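Local atomic coordinates of uncharacterized protein PF1083 (Pyrococcus furiosus, PDB entry 3NRN), a protein that binds adenosine monophosphate and is probably an oxidoreductase of the flavin-containing amine oxidase family, though its substrate is unknown. Residues 85-90 and 141-146; 131-136 and 167-172. All blocks are in the same frame, centred on the assembly; numbering follows the deposited sequence.

Interaction 1. Residues 85-90 and 141-146; sequences GKILWE and NEFLLS
W89 and F143 meet in a T-shaped stack, F143 presenting its edge to the face of the indole. CD1 of F143 sits over the middle of the tryptophan ring, 3.7 Å from CD2 of W89, and the two planes stand at 76°, with the centroids of the phenyl and the five-membered ring 4.8 Å apart. The neighbouring edge atom CE1 reaches CG of W89 at 3.8 Å. W89 throws its ring across toward the helix because CG is anti to the backbone N (chi1 -180°). On the other face of the indole lies CG of E90, offset toward the rim, so the broad ring is held between a phenyl edge and an aliphatic chain. CZ, the para carbon of the phenyl, meets CD1 of I87 at 4.0 Å; a branched, purely apolar side chain suits this buried site. S146, one turn after F143, brings its OG to 3.8 Å from CZ3 of W89, a small residue that lets the benzene end of the indole come near the helix. No hydrogen bond crosses the contact. The polar bonds lie within 141-146 and cap the helix start: OD1 of N141, the N-cap, accepts from F143 N at 2.9 Å, in the carbonyl plane, and weakly from L144 N. F102 stacks on F143, meets W89 edge-to-face and receives the N141 ND2 donor through its carbonyl. Strand 86-89 lies between strands 92-95 and 286-288, so the start of helix 142-156 packs near one border of the mixed sheet, on the strand next to the outermost one, 92-95.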
loop_
_atom_site.group_PDB
_atom_site.type_symbol
_atom_site.label_atom_id
_atom_site.label_comp_id
_atom_site.label_asym_id
_atom_site.label_seq_id
_atom_site.Cartn_x
_atom_site.Cartn_y
_atom_site.Cartn_z
ATOM N N GLY A 85 13.560 11.650 -1.496
ATOM C CA GLY A 85 12.567 12.177 -2.410
ATOM C C GLY A 85 12.961 13.511 -3.013
ATOM O O GLY A 85 13.883 14.169 -2.534
ATOM N N LYS A 86 12.249 13.905 -4.065
ATOM C CA LYS A 86 12.502 15.167 -4.751
ATOM C C LYS A 86 11.189 15.892 -5.047
ATOM O O LYS A 86 10.101 15.327 -4.887
ATOM C CB LYS A 86 13.263 14.909 -6.052
ATOM C CG LYS A 86 14.638 14.311 -5.836
ATOM C CD LYS A 86 15.395 14.182 -7.140
ATOM C CE LYS A 86 16.840 13.789 -6.881
ATOM N NZ LYS A 86 17.639 13.737 -8.134
ATOM N N ILE A 87 11.297 17.141 -5.494
ATOM C CA ILE A 87 10.119 17.953 -5.782
ATOM C C ILE A 87 10.182 18.701 -7.118
ATOM O O ILE A 87 11.233 19.201 -7.510
ATOM C CB ILE A 87 9.900 18.976 -4.644
ATOM C CG1 ILE A 87 9.780 18.234 -3.310
ATOM C CG2 ILE A 87 8.648 19.808 -4.913
ATOM C CD1 ILE A 87 9.555 19.130 -2.111
ATOM N N LEU A 88 9.045 18.763 -7.809
ATOM C CA LEU A 88 8.933 19.464 -9.088
ATOM C C LEU A 88 8.152 20.740 -8.830
ATOM O O LEU A 88 6.953 20.692 -8.567
ATOM C CB LEU A 88 8.178 18.616 -10.119
ATOM C CG LEU A 88 7.774 19.336 -11.418
ATOM C CD1 LEU A 88 9.011 19.896 -12.105
ATOM C CD2 LEU A 88 7.040 18.375 -12.351
ATOM N N TRP A 89 8.827 21.880 -8.912
ATOM C CA TRP A 89 8.183 23.161 -8.661
ATOM C C TRP A 89 8.764 24.250 -9.551
ATOM O O TRP A 89 9.980 24.356 -9.705
ATOM C CB TRP A 89 8.356 23.530 -7.186
ATOM C CG TRP A 89 7.733 24.827 -6.776
ATOM C CD1 TRP A 89 8.380 25.999 -6.514
ATOM C CD2 TRP A 89 6.342 25.072 -6.532
ATOM N NE1 TRP A 89 7.481 26.959 -6.117
ATOM C CE2 TRP A 89 6.223 26.418 -6.119
ATOM C CE3 TRP A 89 5.185 24.286 -6.621
ATOM C CZ2 TRP A 89 4.991 26.998 -5.791
ATOM C CZ3 TRP A 89 3.954 24.863 -6.297
ATOM C CH2 TRP A 89 3.871 26.208 -5.887
ATOM N N GLU A 90 7.878 25.047 -10.139
ATOM C CA GLU A 90 8.264 26.138 -11.030
ATOM C C GLU A 90 9.288 25.711 -12.081
ATOM O O GLU A 90 10.285 26.395 -12.312
ATOM C CB GLU A 90 8.796 27.322 -10.215
ATOM C CG GLU A 90 7.775 27.874 -9.225
ATOM C CD GLU A 90 8.288 29.072 -8.444
ATOM O OE1 GLU A 90 9.459 29.050 -8.000
ATOM O OE2 GLU A 90 7.509 30.032 -8.262
ATOM N N ASN A 141 2.097 28.713 4.097
ATOM C CA ASN A 141 3.080 28.802 3.024
ATOM C C ASN A 141 2.565 28.078 1.781
ATOM O O ASN A 141 2.436 26.854 1.765
ATOM C CB ASN A 141 4.413 28.199 3.469
ATOM C CG ASN A 141 5.527 28.468 2.482
ATOM O OD1 ASN A 141 5.434 28.097 1.313
ATOM N ND2 ASN A 141 6.589 29.121 2.947
ATOM N N GLU A 142 2.277 28.855 0.742
ATOM C CA GLU A 142 1.749 28.346 -0.518
ATOM C C GLU A 142 2.526 27.166 -1.108
ATOM O O GLU A 142 1.956 26.328 -1.814
ATOM C CB GLU A 142 1.677 29.497 -1.529
ATOM C CG GLU A 142 1.020 29.157 -2.853
ATOM C CD GLU A 142 0.519 30.394 -3.597
ATOM O OE1 GLU A 142 0.115 30.258 -4.770
ATOM O OE2 GLU A 142 0.518 31.498 -3.008
ATOM N N PHE A 143 3.820 27.095 -0.824
ATOM C CA PHE A 143 4.645 26.005 -1.338
ATOM C C PHE A 143 4.478 24.732 -0.514
ATOM O O PHE A 143 4.251 23.649 -1.058
ATOM C CB PHE A 143 6.119 26.399 -1.331
ATOM C CG PHE A 143 7.047 25.258 -1.633
ATOM C CD1 PHE A 143 7.178 24.773 -2.930
ATOM C CD2 PHE A 143 7.771 24.646 -0.612
ATOM C CE1 PHE A 143 8.018 23.693 -3.211
ATOM C CE2 PHE A 143 8.616 23.563 -0.880
ATOM C CZ PHE A 143 8.740 23.088 -2.182
ATOM N N LEU A 144 4.601 24.879 0.801
ATOM C CA LEU A 144 4.498 23.762 1.723
ATOM C C LEU A 144 3.149 23.053 1.663
ATOM O O LEU A 144 3.091 21.824 1.605
ATOM C CB LEU A 144 4.764 24.240 3.153
ATOM C CG LEU A 144 4.703 23.171 4.249
ATOM C CD1 LEU A 144 5.777 22.127 4.020
ATOM C CD2 LEU A 144 4.886 23.822 5.600
ATOM N N LEU A 145 2.070 23.827 1.681
ATOM C CA LEU A 145 0.728 23.261 1.636
ATOM C C LEU A 145 0.489 22.514 0.329
ATOM O O LEU A 145 -0.269 21.541 0.283
ATOM C CB LEU A 145 -0.305 24.373 1.810
ATOM C CG LEU A 145 -0.274 24.995 3.208
ATOM C CD1 LEU A 145 -1.045 26.307 3.225
ATOM C CD2 LEU A 145 -0.854 23.997 4.203
ATOM N N SER A 146 1.154 22.971 -0.725
ATOM C CA SER A 146 1.033 22.363 -2.038
ATOM C C SER A 146 1.769 21.022 -2.065
ATOM O O SER A 146 1.257 20.035 -2.587
ATOM C CB SER A 146 1.607 23.307 -3.099
ATOM O OG SER A 146 1.307 22.851 -4.404
#

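Interaction 2. Residues 131-136 and 167-172; sequences DEWIKE and ELAKEI
L168 rests one methyl, CD2, against W133 and I134, and this is the tight part of the contact. CD2 lies near the plane of the indole at its edge, 3.8 Å from NE1 of W133, and is also 4.0 Å from CD1 of I134, which sits beside NE1. The side chain of I134 runs at about a right angle to the leucine. The W133 chi1 of 113° nearly eclipses CG with the carbonyl carbon, a strained torsion that nevertheless swings the pyrrole edge to the leucine. Burial here costs a polar atom: NE1 of W133 faces a methyl and has no hydrogen-bond partner in the model. Leucine suits the position because it is apolar and reaches over from its helix, while the large tryptophan bridges segments whose axes stay 11.3 Å apart. Segments 131-136 and 167-172 run at 73° to one another. Their helices, 130-137 and 165-178, form a cluster with helix 142-156, which lies between them in sequence, in a chain whose parallel five-stranded sheet and GxGxxG pattern are consistent with the Rossmann-type nucleotide-binding part of the flavin amine oxidase family. Away from L168 the packing slackens. A169 offers just its CB to CZ2 of W133, at 4.3 Å, a small residue that makes room for the benzene end of the indole, and the side chain of I172 comes no nearer than 5.1 Å to segment 131-136. On helix 130-137, E136 is exposed and E132 and K135 partly so, K135 making a long, weak ion pair with E140.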
loop_
_atom_site.group_PDB
_atom_site.type_symbol
_atom_site.label_atom_id
_atom_site.label_comp_id
_atom_site.label_asym_id
_atom_site.label_seq_id
_atom_site.Cartn_x
_atom_site.Cartn_y
_atom_site.Cartn_z
ATOM N N ASP A 131 -4.459 20.208 7.154
ATOM C CA ASP A 131 -4.103 21.471 6.510
ATOM C C ASP A 131 -4.254 22.634 7.484
ATOM O O ASP A 131 -3.528 23.624 7.412
ATOM C CB ASP A 131 -4.982 21.709 5.276
ATOM C CG ASP A 131 -6.438 21.958 5.629
ATOM O OD1 ASP A 131 -7.019 21.154 6.385
ATOM O OD2 ASP A 131 -7.005 22.959 5.145
ATOM N N GLU A 132 -5.196 22.498 8.406
ATOM C CA GLU A 132 -5.453 23.532 9.394
ATOM C C GLU A 132 -4.322 23.590 10.409
ATOM O O GLU A 132 -3.837 24.671 10.751
ATOM C CB GLU A 132 -6.769 23.241 10.108
ATOM C CG GLU A 132 -7.400 24.448 10.764
ATOM C CD GLU A 132 -8.832 24.186 11.184
ATOM O OE1 GLU A 132 -9.044 23.605 12.270
ATOM O OE2 GLU A 132 -9.746 24.550 10.412
ATOM N N TRP A 133 -3.895 22.421 10.878
ATOM C CA TRP A 133 -2.832 22.356 11.868
ATOM C C TRP A 133 -1.478 22.773 11.296
ATOM O O TRP A 133 -0.648 23.332 12.013
ATOM C CB TRP A 133 -2.799 20.956 12.509
ATOM C CG TRP A 133 -1.609 20.090 12.230
ATOM C CD1 TRP A 133 -1.246 19.542 11.033
ATOM C CD2 TRP A 133 -0.661 19.614 13.191
ATOM N NE1 TRP A 133 -0.132 18.749 11.191
ATOM C CE2 TRP A 133 0.247 18.776 12.505
ATOM C CE3 TRP A 133 -0.493 19.811 14.567
ATOM C CZ2 TRP A 133 1.312 18.140 13.147
ATOM C CZ3 TRP A 133 0.564 19.178 15.205
ATOM C CH2 TRP A 133 1.452 18.350 14.495
ATOM N N ILE A 134 -1.259 22.531 10.006
ATOM C CA ILE A 134 -0.002 22.932 9.382
ATOM C C ILE A 134 0.048 24.464 9.304
ATOM O O ILE A 134 1.073 25.075 9.596
ATOM C CB ILE A 134 0.143 22.324 7.955
ATOM C CG1 ILE A 134 0.349 20.807 8.052
ATOM C CG2 ILE A 134 1.321 22.968 7.216
ATOM C CD1 ILE A 134 1.590 20.391 8.830
ATOM N N LYS A 135 -1.062 25.086 8.918
ATOM C CA LYS A 135 -1.110 26.542 8.824
ATOM C C LYS A 135 -0.808 27.193 10.177
ATOM O O LYS A 135 -0.087 28.186 10.252
ATOM C CB LYS A 135 -2.486 27.001 8.334
ATOM C CG LYS A 135 -2.818 26.589 6.912
ATOM C CD LYS A 135 -4.236 26.999 6.555
ATOM C CE LYS A 135 -4.597 26.573 5.145
ATOM N NZ LYS A 135 -6.034 26.840 4.851
ATOM N N GLU A 136 -1.354 26.621 11.245
ATOM C CA GLU A 136 -1.152 27.157 12.584
ATOM C C GLU A 136 0.260 26.914 13.116
ATOM O O GLU A 136 0.960 27.852 13.492
ATOM C CB GLU A 136 -2.173 26.546 13.542
ATOM C CG GLU A 136 -3.613 26.693 13.073
ATOM C CD GLU A 136 -4.605 25.976 13.973
ATOM O OE1 GLU A 136 -4.359 24.796 14.308
ATOM O OE2 GLU A 136 -5.635 26.585 14.335
ATOM N N GLU A 167 -3.286 11.904 12.195
ATOM C CA GLU A 167 -2.919 10.937 11.168
ATOM C C GLU A 167 -1.683 11.401 10.418
ATOM O O GLU A 167 -0.758 10.618 10.203
ATOM C CB GLU A 167 -4.075 10.720 10.192
ATOM C CG GLU A 167 -3.783 9.731 9.067
ATOM C CD GLU A 167 -3.219 8.408 9.560
ATOM O OE1 GLU A 167 -3.638 7.939 10.635
ATOM O OE2 GLU A 167 -2.363 7.824 8.862
ATOM N N LEU A 168 -1.657 12.674 10.026
ATOM C CA LEU A 168 -0.498 13.202 9.310
ATOM C C LEU A 168 0.738 13.145 10.194
ATOM O O LEU A 168 1.834 12.822 9.732
ATOM C CB LEU A 168 -0.724 14.657 8.875
ATOM C CG LEU A 168 0.505 15.289 8.209
ATOM C CD1 LEU A 168 0.797 14.557 6.913
ATOM C CD2 LEU A 168 0.271 16.768 7.939
ATOM N N ALA A 169 0.555 13.477 11.469
ATOM C CA ALA A 169 1.657 13.460 12.422
ATOM C C ALA A 169 2.228 12.049 12.520
ATOM O O ALA A 169 3.441 11.865 12.544
ATOM C CB ALA A 169 1.176 13.931 13.794
ATOM N N LYS A 170 1.351 11.055 12.578
ATOM C CA LYS A 170 1.802 9.670 12.679
ATOM C C LYS A 170 2.523 9.210 11.416
ATOM O O LYS A 170 3.487 8.444 11.485
ATOM C CB LYS A 170 0.618 8.757 13.006
ATOM C CG LYS A 170 0.129 8.934 14.441
ATOM C CD LYS A 170 -1.089 8.090 14.719
ATOM C CE LYS A 170 -1.464 8.134 16.187
ATOM N NZ LYS A 170 -2.669 7.299 16.471
ATOM N N GLU A 171 2.066 9.679 10.261
ATOM C CA GLU A 171 2.723 9.326 9.008
ATOM C C GLU A 171 4.068 10.055 8.949
ATOM O O GLU A 171 5.036 9.564 8.363
ATOM C CB GLU A 171 1.828 9.706 7.823
ATOM C CG GLU A 171 0.666 8.735 7.643
ATOM C CD GLU A 171 -0.325 9.170 6.587
ATOM O OE1 GLU A 171 0.087 9.793 5.589
ATOM O OE2 GLU A 171 -1.524 8.868 6.750
ATOM N N ILE A 172 4.129 11.229 9.571
ATOM C CA ILE A 172 5.371 11.984 9.611
ATOM C C ILE A 172 6.330 11.222 10.527
ATOM O O ILE A 172 7.510 11.110 10.239
ATOM C CB ILE A 172 5.158 13.422 10.154
ATOM C CG1 ILE A 172 4.420 14.266 9.108
ATOM C CG2 ILE A 172 6.511 14.051 10.483
ATOM C CD1 ILE A 172 3.995 15.645 9.597
#

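Interactions 1 and 2 lie about 16 Å apart between centres, on the same side of the chain's centre, and they touch through helix 142-156. L144 and L145, on the helix turn that carries F143, pack on I134: L145 CD2 is 3.9 Å and L144 CD2 is 4.0 Å from I134 CG2, while L145 CD1 lies 4.0 Å from K135 CE. I134 thus links interaction 2 to the helix that carries F143, with CD1 meeting L168 and CG2 meeting L144 and L145. Along the chain the segments alternate, 85-90, 131-136, 141-146, 167-172. Both contacts stand away from the AMP pocket, lined by residues such as E30, R38 and V212.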